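Local structure of endo-1,4-beta-mannanase (Eisenia fetida, 5Y6T) at residues A121-Y133 with W195-F207. The protein probably hydrolyses internal beta-1,4-mannosidic linkages in mannan polysaccharides, as an endo-acting mannanase of glycoside hydrolase family 5. Sequence-based numbering, arbitrary orientation. Where two conformers were deposited one is given.
Sequences ATTPTSRYRDLIY and WADSIPMQRLQSF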
ATOM      1  N   ALA A 121       3.524   9.815   4.807  1.00 18.44           N
ATOM      2  CA  ALA A 121       2.504  10.700   5.362  1.00 18.91           C
ATOM      3  C   ALA A 121       2.966  11.395   6.655  1.00 22.36           C
ATOM      4  O   ALA A 121       2.241  12.243   7.219  1.00 19.98           O
ATOM      5  CB  ALA A 121       1.199   9.920   5.535  1.00 19.12           C
ATOM      6  N   THR A 122       4.163  11.027   7.131  1.00 21.85           N
ATOM      7  CA  THR A 122       4.777  11.737   8.247  1.00 20.91           C
ATOM      8  C   THR A 122       6.206  12.065   7.886  1.00 20.70           C
ATOM      9  O   THR A 122       6.786  11.503   6.972  1.00 20.29           O
ATOM     10  CB  THR A 122       4.792  10.896   9.521  1.00 24.23           C
ATOM     11  OG1 THR A 122       5.468   9.639   9.285  1.00 24.16           O
ATOM     12  CG2 THR A 122       3.306  10.664  10.039  1.00 25.48           C
ATOM     13  N   THR A 123       6.802  12.967   8.619  1.00 20.41           N
ATOM     14  CA  THR A 123       8.113  13.398   8.309  1.00 20.45           C
ATOM     15  C   THR A 123       9.097  12.238   8.645  1.00 21.05           C
ATOM     16  O   THR A 123       9.092  11.700   9.769  1.00 19.88           O
ATOM     17  CB  THR A 123       8.474  14.615   9.156  1.00 20.07           C
ATOM     18  OG1 THR A 123       7.530  15.659   8.893  1.00 19.97           O
ATOM     19  CG2 THR A 123       9.863  15.130   8.786  1.00 20.42           C
ATOM     20  N   PRO A 124       9.991  11.933   7.719  1.00 20.10           N
ATOM     21  CA  PRO A 124      10.944  10.876   8.014  1.00 19.00           C
ATOM     22  C   PRO A 124      11.955  11.173   9.107  1.00 19.83           C
ATOM     23  O   PRO A 124      12.385  12.340   9.232  1.00 18.76           O
ATOM     24  CB  PRO A 124      11.746  10.736   6.682  1.00 21.19           C
ATOM     25  CG  PRO A 124      10.869  11.280   5.658  1.00 22.44           C
ATOM     26  CD  PRO A 124      10.038  12.351   6.299  1.00 20.27           C
ATOM     27  N   THR A 125      12.347  10.144   9.847  1.00 20.10           N
ATOM     28  CA  THR A 125      13.573  10.209  10.624  1.00 19.74           C
ATOM     29  C   THR A 125      14.791  10.401   9.702  1.00 18.41           C
ATOM     30  O   THR A 125      14.734  10.092   8.521  1.00 19.74           O
ATOM     31  CB  THR A 125      13.775   8.976  11.477  1.00 20.16           C
ATOM     32  OG1 THR A 125      13.966   7.848  10.628  1.00 20.64           O
ATOM     33  CG2 THR A 125      12.613   8.805  12.472  1.00 20.99           C
ATOM     34  N   SER A 126      15.889  10.942  10.217  1.00 19.01           N
ATOM     35  CA  SER A 126      17.031  11.346   9.391  1.00 18.71           C
ATOM     36  C   SER A 126      17.666  10.126   8.712  1.00 18.17           C
ATOM     37  O   SER A 126      18.164  10.203   7.542  1.00 19.07           O
ATOM     38  CB  SER A 126      18.047  12.184  10.226  1.00 19.02           C
ATOM     39  OG  SER A 126      18.604  11.296  11.228  1.00 19.73           O
ATOM     40  N   ARG A 127      17.636   8.962   9.358  1.00 19.60           N
ATOM     41  CA  ARG A 127      18.245   7.773   8.732  1.00 19.98           C
ATOM     42  C   ARG A 127      17.443   7.293   7.562  1.00 20.75           C
ATOM     43  O   ARG A 127      18.021   6.875   6.529  1.00 19.64           O
ATOM     44  CB  ARG A 127      18.494   6.682   9.705  1.00 20.84           C
ATOM     45  CG  ARG A 127      19.570   6.952  10.780  1.00 19.29           C
ATOM     46  CD  ARG A 127      20.917   7.174  10.157  1.00 20.90           C
ATOM     47  NE  ARG A 127      21.945   7.025  11.208  1.00 22.47           N
ATOM     48  CZ  ARG A 127      23.152   7.520  11.112  1.00 22.56           C
ATOM     49  NH1 ARG A 127      23.547   8.135  10.055  1.00 22.65           N
ATOM     50  NH2 ARG A 127      24.004   7.387  12.142  1.00 25.18           N
ATOM     51  N   TYR A 128      16.133   7.392   7.666  1.00 19.27           N
ATOM     52  CA  TYR A 128      15.252   7.020   6.557  1.00 20.28           C
ATOM     53  C   TYR A 128      15.373   8.047   5.416  1.00 21.42           C
ATOM     54  O   TYR A 128      15.576   7.707   4.236  1.00 20.64           O
ATOM     55  CB  TYR A 128      13.840   6.856   7.125  1.00 20.35           C
ATOM     56  CG  TYR A 128      12.646   6.919   6.182  1.00 20.59           C
ATOM     57  CD1 TYR A 128      12.707   6.514   4.897  1.00 19.87           C
ATOM     58  CD2 TYR A 128      11.379   7.325   6.677  1.00 18.31           C
ATOM     59  CE1 TYR A 128      11.597   6.573   4.048  1.00 20.69           C
ATOM     60  CE2 TYR A 128      10.269   7.361   5.894  1.00 19.51           C
ATOM     61  CZ  TYR A 128      10.349   7.040   4.549  1.00 19.93           C
ATOM     62  OH  TYR A 128       9.204   7.144   3.819  1.00 20.14           O
ATOM     63  N   ARG A 129      15.335   9.312   5.750  1.00 19.50           N
ATOM     64  CA  ARG A 129      15.500  10.343   4.728  1.00 19.28           C
ATOM     65  C   ARG A 129      16.803  10.154   3.979  1.00 20.55           C
ATOM     66  O   ARG A 129      16.855  10.280   2.741  1.00 19.77           O
ATOM     67  CB  ARG A 129      15.420  11.738   5.322  1.00 20.80           C
ATOM     68  CG  ARG A 129      15.245  12.807   4.199  1.00 20.32           C
ATOM     69  CD  ARG A 129      15.264  14.243   4.666  1.00 21.77           C
ATOM     70  NE  ARG A 129      14.133  14.567   5.504  1.00 20.48           N
ATOM     71  CZ  ARG A 129      14.133  14.531   6.821  1.00 22.04           C
ATOM     72  NH1 ARG A 129      15.231  14.145   7.484  1.00 21.38           N
ATOM     73  NH2 ARG A 129      13.016  14.870   7.465  1.00 22.68           N
ATOM     74  N   ASP A 130      17.841   9.805   4.720  1.00 20.87           N
ATOM     75  CA  ASP A 130      19.133   9.624   4.066  1.00 21.73           C
ATOM     76  C   ASP A 130      19.125   8.443   3.067  1.00 22.47           C
ATOM     77  O   ASP A 130      19.875   8.538   2.083  1.00 24.30           O
ATOM     78  CB  ASP A 130      20.233   9.408   5.102  1.00 21.83           C
ATOM     79  CG  ASP A 130      20.623  10.716   5.842  1.00 23.71           C
ATOM     80  OD1 ASP A 130      20.125  11.835   5.517  1.00 23.56           O
ATOM     81  OD2 ASP A 130      21.335  10.583   6.867  1.00 22.48           O
ATOM     82  N   LEU A 131      18.261   7.431   3.256  1.00 18.70           N
ATOM     83  CA  LEU A 131      18.110   6.365   2.233  1.00 19.56           C
ATOM     84  C   LEU A 131      17.554   6.896   0.922  1.00 22.30           C
ATOM     85  O   LEU A 131      17.823   6.328  -0.138  1.00 21.65           O
ATOM     86  CB  LEU A 131      17.257   5.261   2.704  1.00 21.13           C
ATOM     87  CG  LEU A 131      17.684   4.523   3.974  1.00 19.85           C
ATOM     88  CD1 LEU A 131      16.731   3.395   4.267  1.00 22.69           C
ATOM     89  CD2 LEU A 131      19.147   4.064   3.868  1.00 23.02           C
ATOM     90  N   ILE A 132      16.747   7.939   1.008  1.00 20.01           N
ATOM     91  CA  ILE A 132      16.153   8.552  -0.186  1.00 21.17           C
ATOM     92  C   ILE A 132      17.150   9.351  -0.957  1.00 22.37           C
ATOM     93  O   ILE A 132      17.024   9.550  -2.177  1.00 25.47           O
ATOM     94  CB  ILE A 132      14.924   9.404   0.230  1.00 20.32           C
ATOM     95  CG1 ILE A 132      13.850   8.548   0.929  1.00 20.94           C
ATOM     96  CG2 ILE A 132      14.288  10.022  -1.001  1.00 22.24           C
ATOM     97  CD1 ILE A 132      12.716   9.320   1.568  1.00 21.56           C
ATOM     98  N   TYR A 133      18.132   9.893  -0.270  1.00 20.97           N
ATOM     99  CA  TYR A 133      19.150  10.734  -0.859  1.00 22.06           C
ATOM    100  C   TYR A 133      20.496  10.075  -1.151  1.00 27.30           C
ATOM    101  O   TYR A 133      21.312  10.636  -1.867  1.00 32.67           O
ATOM    102  CB  TYR A 133      19.422  11.963  -0.011  1.00 24.61           C
ATOM    103  CG  TYR A 133      18.359  13.014  -0.115  1.00 24.20           C
ATOM    104  CD1 TYR A 133      17.211  12.936   0.659  1.00 22.26           C
ATOM    105  CD2 TYR A 133      18.485  14.081  -0.983  1.00 26.53           C
ATOM    106  CE1 TYR A 133      16.223  13.912   0.591  1.00 21.14           C
ATOM    107  CE2 TYR A 133      17.473  15.049  -1.068  1.00 26.65           C
ATOM    108  CZ  TYR A 133      16.359  14.958  -0.244  1.00 22.13           C
ATOM    109  OH  TYR A 133      15.337  15.946  -0.321  1.00 23.45           O
ATOM    110  N   TRP A 195       2.863  18.024   2.937  1.00 21.20           N
ATOM    111  CA  TRP A 195       2.584  18.475   4.327  1.00 20.90           C
ATOM    112  C   TRP A 195       3.669  18.028   5.309  1.00 23.51           C
ATOM    113  O   TRP A 195       3.831  18.609   6.381  1.00 24.67           O
ATOM    114  CB  TRP A 195       1.237  17.929   4.808  1.00 23.25           C
ATOM    115  CG  TRP A 195       1.095  16.425   4.853  1.00 21.09           C
ATOM    116  CD1 TRP A 195       1.410  15.611   5.902  1.00 20.70           C
ATOM    117  CD2 TRP A 195       0.592  15.563   3.821  1.00 20.21           C
ATOM    118  NE1 TRP A 195       1.111  14.338   5.614  1.00 20.55           N
ATOM    119  CE2 TRP A 195       0.605  14.264   4.337  1.00 20.56           C
ATOM    120  CE3 TRP A 195       0.029  15.780   2.541  1.00 21.54           C
ATOM    121  CZ2 TRP A 195       0.147  13.153   3.602  1.00 20.45           C
ATOM    122  CZ3 TRP A 195      -0.344  14.699   1.800  1.00 21.85           C
ATOM    123  CH2 TRP A 195      -0.280  13.376   2.332  1.00 23.21           C
ATOM    124  N   ALA A 196       4.410  16.973   4.986  1.00 20.86           N
ATOM    125  CA  ALA A 196       5.377  16.426   5.932  1.00 21.76           C
ATOM    126  C   ALA A 196       6.875  16.644   5.545  1.00 21.33           C
ATOM    127  O   ALA A 196       7.743  16.467   6.379  1.00 21.32           O
ATOM    128  CB  ALA A 196       5.088  14.932   6.136  1.00 22.08           C
ATOM    129  N   ASP A 197       7.189  16.898   4.267  1.00 22.28           N
ATOM    130  CA  ASP A 197       8.548  17.247   3.873  0.70 21.05           C
ATOM    131  C   ASP A 197       8.437  17.727   2.414  1.00 21.94           C
ATOM    132  O   ASP A 197       7.320  17.792   1.878  1.00 20.93           O
ATOM    133  CB  ASP A 197       9.528  16.086   4.043  0.70 21.38           C
ATOM    134  CG  ASP A 197      10.697  16.393   4.965  0.70 26.53           C
ATOM    135  OD1 ASP A 197      10.880  17.554   5.382  0.70 28.23           O
ATOM    136  OD2 ASP A 197      11.428  15.436   5.287  0.70 26.72           O
ATOM    137  N   SER A 198       9.575  18.076   1.841  1.00 21.60           N
ATOM    138  CA  SER A 198       9.700  18.697   0.508  0.70 23.26           C
ATOM    139  C   SER A 198      10.821  18.033  -0.277  1.00 23.44           C
ATOM    140  O   SER A 198      11.762  18.690  -0.746  1.00 24.64           O
ATOM    141  CB  SER A 198       9.999  20.204   0.619  0.70 25.23           C
ATOM    142  OG  SER A 198       9.132  20.835   1.532  0.70 22.69           O
ATOM    143  N   ILE A 199      10.738  16.737  -0.435  1.00 20.44           N
ATOM    144  CA  ILE A 199      11.745  15.981  -1.156  1.00 20.20           C
ATOM    145  C   ILE A 199      11.348  16.011  -2.618  1.00 22.76           C
ATOM    146  O   ILE A 199      10.171  15.861  -2.941  1.00 22.08           O
ATOM    147  CB  ILE A 199      11.751  14.530  -0.625  1.00 21.38           C
ATOM    148  CG1 ILE A 199      12.132  14.509   0.858  1.00 21.57           C
ATOM    149  CG2 ILE A 199      12.761  13.631  -1.395  1.00 20.80           C
ATOM    150  CD1 ILE A 199      12.083  13.131   1.506  1.00 21.70           C
ATOM    151  N   PRO A 200      12.321  16.151  -3.511  1.00 21.26           N
ATOM    152  CA  PRO A 200      11.974  16.120  -4.937  1.00 22.60           C
ATOM    153  C   PRO A 200      11.288  14.867  -5.352  1.00 20.22           C
ATOM    154  O   PRO A 200      11.737  13.772  -4.996  1.00 19.46           O
ATOM    155  CB  PRO A 200      13.332  16.210  -5.621  1.00 24.69           C
ATOM    156  CG  PRO A 200      14.217  16.928  -4.641  1.00 24.85           C
ATOM    157  CD  PRO A 200      13.771  16.393  -3.304  1.00 22.42           C
ATOM    158  N   MET A 201      10.320  14.994  -6.246  1.00 18.52           N
ATOM    159  CA  MET A 201       9.652  13.833  -6.802  1.00 19.83           C
ATOM    160  C   MET A 201      10.576  12.803  -7.405  1.00 20.22           C
ATOM    161  O   MET A 201      10.415  11.581  -7.163  1.00 19.87           O
ATOM    162  CB  MET A 201       8.583  14.283  -7.827  1.00 20.87           C
ATOM    163  CG  MET A 201       7.849  13.092  -8.453  1.00 22.36           C
ATOM    164  SD  MET A 201       6.887  12.086  -7.326  1.00 23.25           S
ATOM    165  CE  MET A 201       5.408  13.077  -7.176  1.00 22.47           C
ATOM    166  N   GLN A 202      11.564  13.258  -8.183  1.00 20.55           N
ATOM    167  CA  GLN A 202      12.531  12.321  -8.759  0.70 22.22           C
ATOM    168  C   GLN A 202      13.185  11.410  -7.732  1.00 21.89           C
ATOM    169  O   GLN A 202      13.392  10.197  -8.042  1.00 20.23           O
ATOM    170  CB  GLN A 202      13.581  13.064  -9.546  0.70 21.70           C
ATOM    171  CG  GLN A 202      14.589  12.140 -10.212  0.70 23.18           C
ATOM    172  CD  GLN A 202      15.812  11.819  -9.410  0.70 27.81           C
ATOM    173  OE1 GLN A 202      16.269  12.622  -8.562  0.70 23.36           O
ATOM    174  NE2 GLN A 202      16.379  10.646  -9.684  0.70 24.35           N
ATOM    175  N   ARG A 203      13.506  11.933  -6.517  1.00 21.53           N
ATOM    176  CA  ARG A 203      14.152  11.105  -5.501  0.50 22.30           C
ATOM    177  C   ARG A 203      13.187  10.052  -4.917  1.00 21.91           C
ATOM    178  O   ARG A 203      13.591   8.914  -4.642  1.00 20.42           O
ATOM    179  CB  ARG A 203      14.767  11.971  -4.406  0.50 23.33           C
ATOM    180  CG  ARG A 203      15.891  12.866  -4.897  0.50 24.03           C
ATOM    181  CD  ARG A 203      16.603  13.470  -3.705  0.50 27.39           C
ATOM    182  NE  ARG A 203      17.798  14.272  -4.020  0.50 28.25           N
ATOM    183  CZ  ARG A 203      19.034  13.773  -4.165  0.50 29.59           C
ATOM    184  NH1 ARG A 203      19.273  12.472  -4.077  0.50 28.70           N
ATOM    185  NH2 ARG A 203      20.045  14.594  -4.368  0.50 29.37           N
ATOM    186  N   LEU A 204      11.900  10.432  -4.787  1.00 19.13           N
ATOM    187  CA  LEU A 204      10.866   9.504  -4.306  1.00 18.70           C
ATOM    188  C   LEU A 204      10.639   8.393  -5.301  1.00 18.72           C
ATOM    189  O   LEU A 204      10.601   7.194  -4.934  1.00 21.29           O
ATOM    190  CB  LEU A 204       9.570  10.216  -3.992  1.00 20.85           C
ATOM    191  CG  LEU A 204       9.728  11.267  -2.871  1.00 19.65           C
ATOM    192  CD1 LEU A 204       8.428  12.056  -2.707  1.00 20.03           C
ATOM    193  CD2 LEU A 204      10.125  10.645  -1.534  1.00 22.26           C
ATOM    194  N   GLN A 205      10.471   8.788  -6.563  1.00 19.05           N
ATOM    195  CA  GLN A 205      10.383   7.805  -7.624  1.00 20.05           C
ATOM    196  C   GLN A 205      11.559   6.868  -7.717  1.00 19.02           C
ATOM    197  O   GLN A 205      11.384   5.664  -7.957  1.00 19.18           O
ATOM    198  CB  GLN A 205      10.138   8.463  -8.990  1.00 19.98           C
ATOM    199  CG  GLN A 205       8.792   9.178  -9.131  1.00 20.61           C
ATOM    200  CD  GLN A 205       8.826  10.176 -10.285  1.00 22.34           C
ATOM    201  OE1 GLN A 205       9.798  10.956 -10.466  1.00 21.05           O
ATOM    202  NE2 GLN A 205       7.736  10.244 -11.019  1.00 20.23           N
ATOM    203  N   SER A 206      12.774   7.424  -7.653  1.00 20.60           N
ATOM    204  CA  SER A 206      13.990   6.577  -7.678  1.00 20.69           C
ATOM    205  C   SER A 206      13.983   5.555  -6.538  1.00 21.25           C
ATOM    206  O   SER A 206      14.251   4.392  -6.751  1.00 21.41           O
ATOM    207  CB  SER A 206      15.232   7.487  -7.676  1.00 20.85           C
ATOM    208  OG  SER A 206      16.405   6.678  -7.768  1.00 25.21           O
ATOM    209  N   PHE A 207      13.652   6.027  -5.322  1.00 19.34           N
ATOM    210  CA  PHE A 207      13.581   5.211  -4.081  1.00 20.73           C
ATOM    211  C   PHE A 207      12.596   4.053  -4.308  1.00 18.98           C
ATOM    212  O   PHE A 207      12.906   2.913  -4.021  1.00 18.63           O
ATOM    213  CB  PHE A 207      13.196   6.147  -2.907  1.00 20.36           C
ATOM    214  CG  PHE A 207      13.120   5.509  -1.537  1.00 21.59           C
ATOM    215  CD1 PHE A 207      14.280   5.227  -0.820  1.00 19.97           C
ATOM    216  CD2 PHE A 207      11.920   5.333  -0.921  1.00 21.26           C
ATOM    217  CE1 PHE A 207      14.211   4.783   0.473  1.00 20.13           C
ATOM    218  CE2 PHE A 207      11.834   4.904   0.401  1.00 21.40           C
ATOM    219  CZ  PHE A 207      13.005   4.572   1.070  1.00 22.22           C
TER
HETATM  220  O   HOH W   1      16.056   7.993  -3.976  1.00 34.99           O
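Ile-132 lies over the ring of Phe-207, its CG1 3.8 Å from the ring centroid and only 10° off the normal, and this CH-pi contact centres the tightly packed part of a junction that illustrates how outer elements of a GH5 (beta/alpha)8 barrel are joined. Helices 126-133 and 201-207 cross nearly perpendicularly, at 91°. With CG1 anti to its carbonyl carbon (chi1 -60°), Ile-132 lays that branch over the ring while CG2 touches Leu-204 CD2, and its CD1 meets Ile-199 CD1 at 3.9 Å. Tyr-128 presents its ring edge to Phe-207, and Trp-118 and Met-165 of the barrel complete the apolar cluster. A water lies between the carbonyl oxygens of Ile-132 and Arg-203.

The outer side is looser: in the conformer given, Arg-203 lies over one face of exposed Tyr-133, a loosely defined contact. Arg-129, its chain bent, grips Asp-197 side-on, NE and NH2 both 2.8 Å from OD2, in the guanidinium plane but tilted out of the carboxylate plane on its syn side. Asp-197 has a second conformer, so this tie may not be permanent. A methionine in place of Arg-129 would probably leave the Asp-197 carboxylate without its charge partner and weaken the hold of helix 126-133 on the loop before helix 201-207.

On the loops running in to the barrel, Thr-123 OG1 donates to Ala-196 O at 2.6 Å, on a lone pair, and Trp-195 NE1 reaches Ala-121 O at 2.9 Å from above the carbonyl plane. Shape-matched apolar contact thus holds the helices, whereas directional bonds set the loops' alignment.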